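Local coordinates for protein metallopeptidase containing co-catalytic metalloactive site (Shewanella denitrificans OS217, PDB 3B2Y) that probably acts as a zinc-dependent metallocarboxypeptidase or related hydrolase of the M14 family, and here carries a nickel ion in its metal site, at residues S72-M86 with L105-R119. Sequence-based numbering, arbitrary orientation. Where two conformers were deposited one is given.
Sequences SSGFHGEEAAGPWGM and LLPLVNPTGFKAGHR. With NI (nickel (II) ion), chain C.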
ATOM      1  N   SER A  72      -2.021  -0.883   3.091  1.00 28.93           N
ATOM      2  CA  SER A  72      -2.167  -1.880   2.074  1.00 30.46           C
ATOM      3  C   SER A  72      -1.116  -1.711   0.986  1.00 31.56           C
ATOM      4  O   SER A  72      -0.562  -0.640   0.756  1.00 30.32           O
ATOM      5  CB  SER A  72      -3.565  -1.805   1.457  1.00 32.98           C
ATOM      6  OG  SER A  72      -3.767  -0.528   0.840  1.00 40.08           O
ATOM      7  N   SER A  73      -0.868  -2.795   0.273  0.50 31.04           N
ATOM      8  CA  SER A  73       0.025  -2.726  -0.870  0.50 28.88           C
ATOM      9  C   SER A  73      -0.229  -3.920  -1.747  0.50 25.21           C
ATOM     10  O   SER A  73      -1.161  -4.720  -1.483  0.50 27.78           O
ATOM     11  CB  SER A  73       1.475  -2.709  -0.402  0.50 29.03           C
ATOM     12  OG  SER A  73       2.379  -2.380  -1.445  0.50 31.10           O
ATOM     13  N   GLY A  74       0.638  -4.064  -2.742  1.00 29.39           N
ATOM     14  CA  GLY A  74       0.621  -5.215  -3.663  1.00 27.79           C
ATOM     15  C   GLY A  74      -0.658  -5.364  -4.463  1.00 29.61           C
ATOM     16  O   GLY A  74      -1.042  -6.453  -4.775  1.00 32.55           O
ATOM     17  N   PHE A  75      -1.293  -4.248  -4.842  1.00 30.54           N
ATOM     18  CA  PHE A  75      -2.410  -4.320  -5.797  1.00 29.85           C
ATOM     19  C   PHE A  75      -1.856  -4.567  -7.227  1.00 32.24           C
ATOM     20  O   PHE A  75      -2.548  -5.162  -8.048  1.00 30.84           O
ATOM     21  CB  PHE A  75      -3.197  -2.993  -5.797  1.00 32.30           C
ATOM     22  CG  PHE A  75      -4.162  -2.874  -4.655  1.00 32.73           C
ATOM     23  CD1 PHE A  75      -3.747  -2.449  -3.402  1.00 39.81           C
ATOM     24  CD2 PHE A  75      -5.486  -3.242  -4.833  1.00 34.97           C
ATOM     25  CE1 PHE A  75      -4.663  -2.414  -2.334  1.00 42.06           C
ATOM     26  CE2 PHE A  75      -6.415  -3.165  -3.785  1.00 40.62           C
ATOM     27  CZ  PHE A  75      -6.012  -2.792  -2.545  1.00 38.25           C
ATOM     28  N   HIS A  76      -0.661  -4.004  -7.530  1.00 31.07           N
ATOM     29  CA  HIS A  76      -0.072  -4.069  -8.857  1.00 33.42           C
ATOM     30  C   HIS A  76       1.225  -4.842  -8.761  1.00 33.91           C
ATOM     31  O   HIS A  76       2.119  -4.505  -7.984  1.00 33.26           O
ATOM     32  CB  HIS A  76       0.117  -2.678  -9.435  1.00 34.01           C
ATOM     33  CG  HIS A  76      -1.166  -1.952  -9.660  1.00 32.82           C
ATOM     34  ND1 HIS A  76      -1.342  -0.640  -9.329  1.00 35.88           N
ATOM     35  CD2 HIS A  76      -2.365  -2.376 -10.142  1.00 30.52           C
ATOM     36  CE1 HIS A  76      -2.568  -0.256  -9.642  1.00 33.16           C
ATOM     37  NE2 HIS A  76      -3.212  -1.290 -10.134  1.00 34.04           N
ATOM     38  N   GLY A  77       1.317  -5.921  -9.516  1.00 34.39           N
ATOM     39  CA  GLY A  77       2.422  -6.835  -9.327  1.00 33.04           C
ATOM     40  C   GLY A  77       3.787  -6.368  -9.732  1.00 34.71           C
ATOM     41  O   GLY A  77       4.783  -6.875  -9.245  1.00 41.86           O
ATOM     42  N   GLU A  78       3.848  -5.383 -10.609  1.00 33.04           N
ATOM     43  CA  GLU A  78       5.137  -4.774 -10.978  1.00 32.36           C
ATOM     44  C   GLU A  78       5.625  -3.806  -9.863  1.00 33.33           C
ATOM     45  O   GLU A  78       6.759  -3.351  -9.907  1.00 33.45           O
ATOM     46  CB  GLU A  78       5.064  -4.087 -12.351  1.00 32.86           C
ATOM     47  CG  GLU A  78       4.591  -2.644 -12.484  1.00 36.56           C
ATOM     48  CD  GLU A  78       3.114  -2.479 -12.313  1.00 40.64           C
ATOM     49  OE1 GLU A  78       2.529  -3.364 -11.669  1.00 40.18           O
ATOM     50  OE2 GLU A  78       2.530  -1.460 -12.777  1.00 44.31           O
ATOM     51  N   GLU A  79       4.746  -3.478  -8.911  1.00 28.68           N
ATOM     52  CA  GLU A  79       5.038  -2.499  -7.846  1.00 33.30           C
ATOM     53  C   GLU A  79       5.540  -3.179  -6.571  1.00 31.80           C
ATOM     54  O   GLU A  79       5.013  -2.975  -5.493  1.00 32.88           O
ATOM     55  CB  GLU A  79       3.770  -1.669  -7.592  1.00 32.67           C
ATOM     56  CG  GLU A  79       3.405  -0.896  -8.861  1.00 26.79           C
ATOM     57  CD  GLU A  79       2.107  -0.069  -8.781  1.00 36.79           C
ATOM     58  OE1 GLU A  79       1.572   0.074  -7.670  1.00 36.78           O
ATOM     59  OE2 GLU A  79       1.614   0.348  -9.889  1.00 35.99           O
ATOM     60  N   ALA A  80       6.575  -4.013  -6.728  1.00 31.02           N
ATOM     61  CA  ALA A  80       7.012  -4.978  -5.703  1.00 31.02           C
ATOM     62  C   ALA A  80       7.650  -4.359  -4.444  1.00 32.58           C
ATOM     63  O   ALA A  80       7.657  -4.982  -3.345  1.00 34.18           O
ATOM     64  CB  ALA A  80       7.943  -6.053  -6.334  1.00 33.08           C
ATOM     65  N   ALA A  81       8.133  -3.124  -4.552  1.00 31.42           N
ATOM     66  CA  ALA A  81       8.681  -2.417  -3.399  1.00 30.34           C
ATOM     67  C   ALA A  81       7.681  -2.143  -2.292  1.00 33.58           C
ATOM     68  O   ALA A  81       8.058  -1.913  -1.131  1.00 33.42           O
ATOM     69  CB  ALA A  81       9.364  -1.044  -3.823  1.00 31.09           C
ATOM     70  N   GLY A  82       6.398  -2.129  -2.635  1.00 34.06           N
ATOM     71  CA  GLY A  82       5.373  -1.983  -1.608  1.00 31.37           C
ATOM     72  C   GLY A  82       5.326  -3.147  -0.603  1.00 33.74           C
ATOM     73  O   GLY A  82       5.552  -2.963   0.587  1.00 33.25           O
ATOM     74  N   PRO A  83       4.993  -4.353  -1.075  1.00 30.47           N
ATOM     75  CA  PRO A  83       4.875  -5.465  -0.141  1.00 31.63           C
ATOM     76  C   PRO A  83       6.213  -5.739   0.575  1.00 29.74           C
ATOM     77  O   PRO A  83       6.221  -5.954   1.790  1.00 28.89           O
ATOM     78  CB  PRO A  83       4.425  -6.617  -1.024  1.00 31.41           C
ATOM     79  CG  PRO A  83       3.825  -5.944  -2.182  1.00 33.80           C
ATOM     80  CD  PRO A  83       4.656  -4.771  -2.436  1.00 31.12           C
ATOM     81  N   TRP A  84       7.350  -5.643  -0.139  1.00 30.28           N
ATOM     82  CA  TRP A  84       8.649  -5.808   0.543  1.00 29.50           C
ATOM     83  C   TRP A  84       8.947  -4.628   1.516  1.00 25.96           C
ATOM     84  O   TRP A  84       9.570  -4.838   2.555  1.00 25.42           O
ATOM     85  CB  TRP A  84       9.826  -6.031  -0.427  1.00 29.45           C
ATOM     86  CG  TRP A  84       9.747  -7.312  -1.190  1.00 31.43           C
ATOM     87  CD1 TRP A  84       9.347  -7.457  -2.446  1.00 33.08           C
ATOM     88  CD2 TRP A  84      10.080  -8.607  -0.706  1.00 26.41           C
ATOM     89  NE1 TRP A  84       9.413  -8.773  -2.829  1.00 28.47           N
ATOM     90  CE2 TRP A  84       9.875  -9.509  -1.769  1.00 31.96           C
ATOM     91  CE3 TRP A  84      10.535  -9.102   0.530  1.00 30.68           C
ATOM     92  CZ2 TRP A  84      10.039 -10.863  -1.615  1.00 29.14           C
ATOM     93  CZ3 TRP A  84      10.742 -10.460   0.674  1.00 30.62           C
ATOM     94  CH2 TRP A  84      10.531 -11.328  -0.411  1.00 31.48           C
ATOM     95  N   GLY A  85       8.487  -3.419   1.148  1.00 28.69           N
ATOM     96  CA  GLY A  85       8.532  -2.228   2.013  1.00 29.21           C
ATOM     97  C   GLY A  85       7.800  -2.481   3.311  1.00 29.41           C
ATOM     98  O   GLY A  85       8.305  -2.155   4.403  1.00 29.15           O
HETATM   99  N   MSE A  86       6.634  -3.116   3.229  1.00 30.43           N
HETATM  100  CA  MSE A  86       5.902  -3.448   4.448  1.00 35.21           C
HETATM  101  C   MSE A  86       6.606  -4.448   5.331  1.00 30.68           C
HETATM  102  O   MSE A  86       6.585  -4.343   6.538  1.00 28.86           O
HETATM  103  CB  MSE A  86       4.501  -3.935   4.120  1.00 36.34           C
HETATM  104  CG  MSE A  86       3.561  -3.775   5.338  1.00 47.15           C
HETATM  105 SE   MSE A  86       1.753  -4.320   4.868  0.75 54.94          SE
HETATM  106  CE  MSE A  86       1.592  -3.130   3.266  1.00 39.20           C
ATOM    107  N   LEU A 105      -3.063  -4.488   8.400  1.00 27.90           N
ATOM    108  CA  LEU A 105      -2.101  -4.628   7.282  1.00 29.24           C
ATOM    109  C   LEU A 105      -2.652  -5.583   6.210  1.00 29.26           C
ATOM    110  O   LEU A 105      -3.213  -6.605   6.526  1.00 28.68           O
ATOM    111  CB  LEU A 105      -0.791  -5.173   7.818  1.00 27.09           C
ATOM    112  CG  LEU A 105      -0.140  -4.371   8.933  1.00 32.85           C
ATOM    113  CD1 LEU A 105       0.939  -5.204   9.598  1.00 43.03           C
ATOM    114  CD2 LEU A 105       0.390  -3.071   8.363  1.00 33.60           C
ATOM    115  N   LEU A 106      -2.635  -5.152   4.973  1.00 27.18           N
ATOM    116  CA  LEU A 106      -3.108  -5.904   3.792  1.00 25.74           C
ATOM    117  C   LEU A 106      -1.907  -5.906   2.804  1.00 27.58           C
ATOM    118  O   LEU A 106      -1.812  -5.108   1.900  1.00 31.29           O
ATOM    119  CB  LEU A 106      -4.381  -5.234   3.257  1.00 32.96           C
ATOM    120  CG  LEU A 106      -5.292  -5.859   2.244  1.00 37.45           C
ATOM    121  CD1 LEU A 106      -5.975  -7.107   2.847  1.00 32.34           C
ATOM    122  CD2 LEU A 106      -6.375  -4.828   1.917  1.00 34.43           C
ATOM    123  N   PRO A 107      -0.936  -6.785   3.050  1.00 28.94           N
ATOM    124  CA  PRO A 107       0.372  -6.692   2.459  1.00 34.22           C
ATOM    125  C   PRO A 107       0.395  -6.985   0.959  1.00 33.58           C
ATOM    126  O   PRO A 107       1.276  -6.507   0.265  1.00 34.42           O
ATOM    127  CB  PRO A 107       1.167  -7.838   3.156  1.00 35.83           C
ATOM    128  CG  PRO A 107       0.431  -8.172   4.331  1.00 40.87           C
ATOM    129  CD  PRO A 107      -1.028  -7.873   4.024  1.00 33.42           C
ATOM    130  N   LEU A 108      -0.512  -7.829   0.485  1.00 30.01           N
ATOM    131  CA  LEU A 108      -0.394  -8.360  -0.872  1.00 31.00           C
ATOM    132  C   LEU A 108      -1.747  -8.758  -1.438  1.00 31.74           C
ATOM    133  O   LEU A 108      -2.181  -9.884  -1.240  1.00 35.38           O
ATOM    134  CB  LEU A 108       0.534  -9.557  -0.893  1.00 32.63           C
ATOM    135  CG  LEU A 108       0.828 -10.226  -2.256  1.00 38.23           C
ATOM    136  CD1 LEU A 108       1.262  -9.141  -3.349  1.00 35.81           C
ATOM    137  CD2 LEU A 108       1.884 -11.392  -2.120  1.00 32.24           C
ATOM    138  N   VAL A 109      -2.395  -7.839  -2.142  1.00 30.75           N
ATOM    139  CA  VAL A 109      -3.741  -8.033  -2.662  1.00 31.89           C
ATOM    140  C   VAL A 109      -3.781  -8.860  -3.985  1.00 32.66           C
ATOM    141  O   VAL A 109      -4.737  -9.604  -4.246  1.00 32.05           O
ATOM    142  CB  VAL A 109      -4.369  -6.676  -2.831  1.00 33.69           C
ATOM    143  CG1 VAL A 109      -5.662  -6.728  -3.651  1.00 31.41           C
ATOM    144  CG2 VAL A 109      -4.561  -6.012  -1.451  1.00 34.57           C
ATOM    145  N   ASN A 110      -2.688  -8.804  -4.738  1.00 30.94           N
ATOM    146  CA  ASN A 110      -2.577  -9.404  -6.054  1.00 27.67           C
ATOM    147  C   ASN A 110      -1.389 -10.424  -6.133  1.00 28.49           C
ATOM    148  O   ASN A 110      -0.356 -10.179  -6.721  1.00 29.34           O
ATOM    149  CB  ASN A 110      -2.349  -8.313  -7.057  1.00 28.26           C
ATOM    150  CG  ASN A 110      -2.272  -8.819  -8.498  1.00 29.00           C
ATOM    151  OD1 ASN A 110      -2.564  -9.971  -8.832  1.00 28.90           O
ATOM    152  ND2 ASN A 110      -1.886  -7.901  -9.380  1.00 26.67           N
ATOM    153  N   PRO A 111      -1.525 -11.545  -5.451  1.00 26.18           N
ATOM    154  CA  PRO A 111      -0.358 -12.476  -5.489  1.00 26.43           C
ATOM    155  C   PRO A 111      -0.041 -13.058  -6.826  1.00 27.60           C
ATOM    156  O   PRO A 111       1.142 -13.272  -7.119  1.00 28.53           O
ATOM    157  CB  PRO A 111      -0.824 -13.589  -4.545  1.00 25.66           C
ATOM    158  CG  PRO A 111      -2.320 -13.497  -4.553  1.00 30.00           C
ATOM    159  CD  PRO A 111      -2.558 -12.020  -4.555  1.00 32.14           C
ATOM    160  N   THR A 112      -1.025 -13.280  -7.699  1.00 28.03           N
ATOM    161  CA  THR A 112      -0.698 -13.832  -9.040  1.00 31.22           C
ATOM    162  C   THR A 112       0.135 -12.835  -9.921  1.00 31.86           C
ATOM    163  O   THR A 112       1.096 -13.242 -10.549  1.00 29.86           O
ATOM    164  CB  THR A 112      -1.914 -14.366  -9.760  1.00 31.54           C
ATOM    165  OG1 THR A 112      -2.785 -13.302 -10.157  1.00 32.25           O
ATOM    166  CG2 THR A 112      -2.639 -15.398  -8.878  1.00 33.01           C
ATOM    167  N   GLY A 113      -0.194 -11.548  -9.845  1.00 29.86           N
ATOM    168  CA  GLY A 113       0.542 -10.476 -10.499  1.00 29.38           C
ATOM    169  C   GLY A 113       1.933 -10.306  -9.889  1.00 29.85           C
ATOM    170  O   GLY A 113       2.917 -10.118 -10.621  1.00 29.75           O
ATOM    171  N   PHE A 114       2.019 -10.373  -8.564  1.00 27.59           N
ATOM    172  CA  PHE A 114       3.270 -10.256  -7.823  1.00 28.71           C
ATOM    173  C   PHE A 114       4.245 -11.374  -8.275  1.00 28.56           C
ATOM    174  O   PHE A 114       5.398 -11.100  -8.532  1.00 26.65           O
ATOM    175  CB  PHE A 114       2.985 -10.308  -6.340  1.00 33.00           C
ATOM    176  CG  PHE A 114       4.185 -10.177  -5.455  1.00 33.36           C
ATOM    177  CD1 PHE A 114       4.646  -8.926  -5.060  1.00 41.23           C
ATOM    178  CD2 PHE A 114       4.794 -11.302  -4.936  1.00 45.91           C
ATOM    179  CE1 PHE A 114       5.713  -8.807  -4.170  1.00 38.60           C
ATOM    180  CE2 PHE A 114       5.859 -11.191  -4.056  1.00 43.35           C
ATOM    181  CZ  PHE A 114       6.314  -9.927  -3.675  1.00 31.37           C
ATOM    182  N   LYS A 115       3.755 -12.611  -8.326  1.00 27.99           N
ATOM    183  CA  LYS A 115       4.567 -13.776  -8.744  1.00 29.67           C
ATOM    184  C   LYS A 115       5.123 -13.575 -10.146  1.00 28.38           C
ATOM    185  O   LYS A 115       6.250 -14.009 -10.466  1.00 28.48           O
ATOM    186  CB  LYS A 115       3.708 -15.072  -8.653  1.00 31.23           C
ATOM    187  CG  LYS A 115       4.405 -16.326  -9.098  1.00 37.05           C
ATOM    188  CD  LYS A 115       3.497 -17.549  -8.887  1.00 40.13           C
ATOM    189  CE  LYS A 115       4.011 -18.740  -9.659  1.00 44.46           C
ATOM    190  NZ  LYS A 115       3.664 -18.582 -11.093  1.00 57.90           N
ATOM    191  N   ALA A 116       4.354 -12.957 -11.028  1.00 27.50           N
ATOM    192  CA  ALA A 116       4.781 -12.819 -12.409  1.00 31.57           C
ATOM    193  C   ALA A 116       5.377 -11.452 -12.728  1.00 32.26           C
ATOM    194  O   ALA A 116       5.698 -11.158 -13.885  1.00 32.74           O
ATOM    195  CB  ALA A 116       3.616 -13.123 -13.312  1.00 31.48           C
ATOM    196  N   GLY A 117       5.520 -10.626 -11.702  1.00 29.84           N
ATOM    197  CA  GLY A 117       6.023  -9.265 -11.826  1.00 29.78           C
ATOM    198  C   GLY A 117       5.276  -8.312 -12.767  1.00 31.33           C
ATOM    199  O   GLY A 117       5.884  -7.407 -13.352  1.00 30.43           O
ATOM    200  N   HIS A 118       3.969  -8.485 -12.913  1.00 28.83           N
ATOM    201  CA  HIS A 118       3.192  -7.573 -13.769  1.00 25.32           C
ATOM    202  C   HIS A 118       1.972  -7.012 -13.045  1.00 29.01           C
ATOM    203  O   HIS A 118       1.471  -7.577 -12.106  1.00 28.18           O
ATOM    204  CB  HIS A 118       2.803  -8.227 -15.120  1.00 29.87           C
ATOM    205  CG  HIS A 118       2.022  -9.505 -15.022  1.00 26.67           C
ATOM    206  ND1 HIS A 118       0.880  -9.642 -14.267  1.00 31.26           N
ATOM    207  CD2 HIS A 118       2.162 -10.676 -15.683  1.00 33.28           C
ATOM    208  CE1 HIS A 118       0.397 -10.863 -14.404  1.00 36.41           C
ATOM    209  NE2 HIS A 118       1.147 -11.511 -15.267  1.00 34.06           N
ATOM    210  N   ARG A 119       1.479  -5.923 -13.584  1.00 25.71           N
ATOM    211  CA  ARG A 119       0.457  -5.115 -12.960  1.00 29.74           C
ATOM    212  C   ARG A 119      -0.817  -5.881 -12.720  1.00 30.02           C
ATOM    213  O   ARG A 119      -1.387  -5.814 -11.632  1.00 31.24           O
ATOM    214  CB  ARG A 119       0.164  -3.996 -13.914  1.00 25.77           C
ATOM    215  CG  ARG A 119      -0.846  -2.934 -13.475  1.00 34.92           C
ATOM    216  CD  ARG A 119      -0.727  -1.768 -14.458  1.00 41.07           C
ATOM    217  NE  ARG A 119      -1.516  -0.656 -13.969  1.00 36.66           N
ATOM    218  CZ  ARG A 119      -1.114   0.158 -12.996  1.00 40.98           C
ATOM    219  NH1 ARG A 119       0.070   0.009 -12.415  1.00 43.79           N
ATOM    220  NH2 ARG A 119      -1.926   1.115 -12.585  1.00 48.25           N
TER
HETATM  221 NI    NI C 275      -0.050   1.008  -8.599  0.70 29.97          NI
HETATM  222  O   HOH W   1       6.606  -8.693  -8.340  1.00 27.77           O
HETATM  223  O   HOH W   2       0.983   2.968  -9.222  1.00 34.23           O
HETATM  224  O   HOH W   3      -1.016   2.193  -9.574  1.00 40.30           O
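Arg119 reaches along His76 with its guanidinium flat on the imidazole, centres 3.7 Å apart and planes at 26°, a second-shell stack beside a metal ligand. The chain gets there stretched out from CG to NE, CG standing anti to the backbone N (chi1 -177°). Its NH1 joins two carboxylates: Glu78 OE2, 2.9 Å away, receives it through the syn lone pair in a salt bridge, while Glu79 OE2, at 3.0 Å, is met nearly along its C-O bond. His76 ND1 and both oxygens of Glu79 bind the nickel ion; with His170 they form the HxxE...H metal set of M14 peptidases, and two waters complete the shell. Asn126 holds the far nitrogen of His76. Were Arg119 an alanine, Glu78 OE2 and Glu79 OE2 would probably lose the NH1 they share, and one face of His76 its stacking partner.

Backbone bonds run on from the parallel strand pairing, where Ser73 N meets Leu106 O, into the loops beyond: Asn110 N donates to Gly74 O at 2.9 Å. The side chain of Asn110 works twice, ND2 giving to Phe75 O from above the carbonyl plane and OD1 accepting from Gly113 N as the N-cap of helix 111-115. Gly77 fits where a CB would collide with that helix and with His118 O.

Apolar and aromatic contacts lie around these bonds. Val109 CG2 sits over the Phe75 ring, 3.9 Å from its centroid; Trp84 NE1 lies 3.4 Å from Phe114 CZ, at that ring's edge, though Ser22 takes its hydrogen bond. Selenomethionine Met86 rests on Leu105 and Pro107. Metal ligands are commonly oriented by second-shell partners, and here one loop of a beta-alpha-beta unit supplies two ligands while the chain beyond helix 111-115 brings Arg119, whose charge is likely to offset that of the carboxylates.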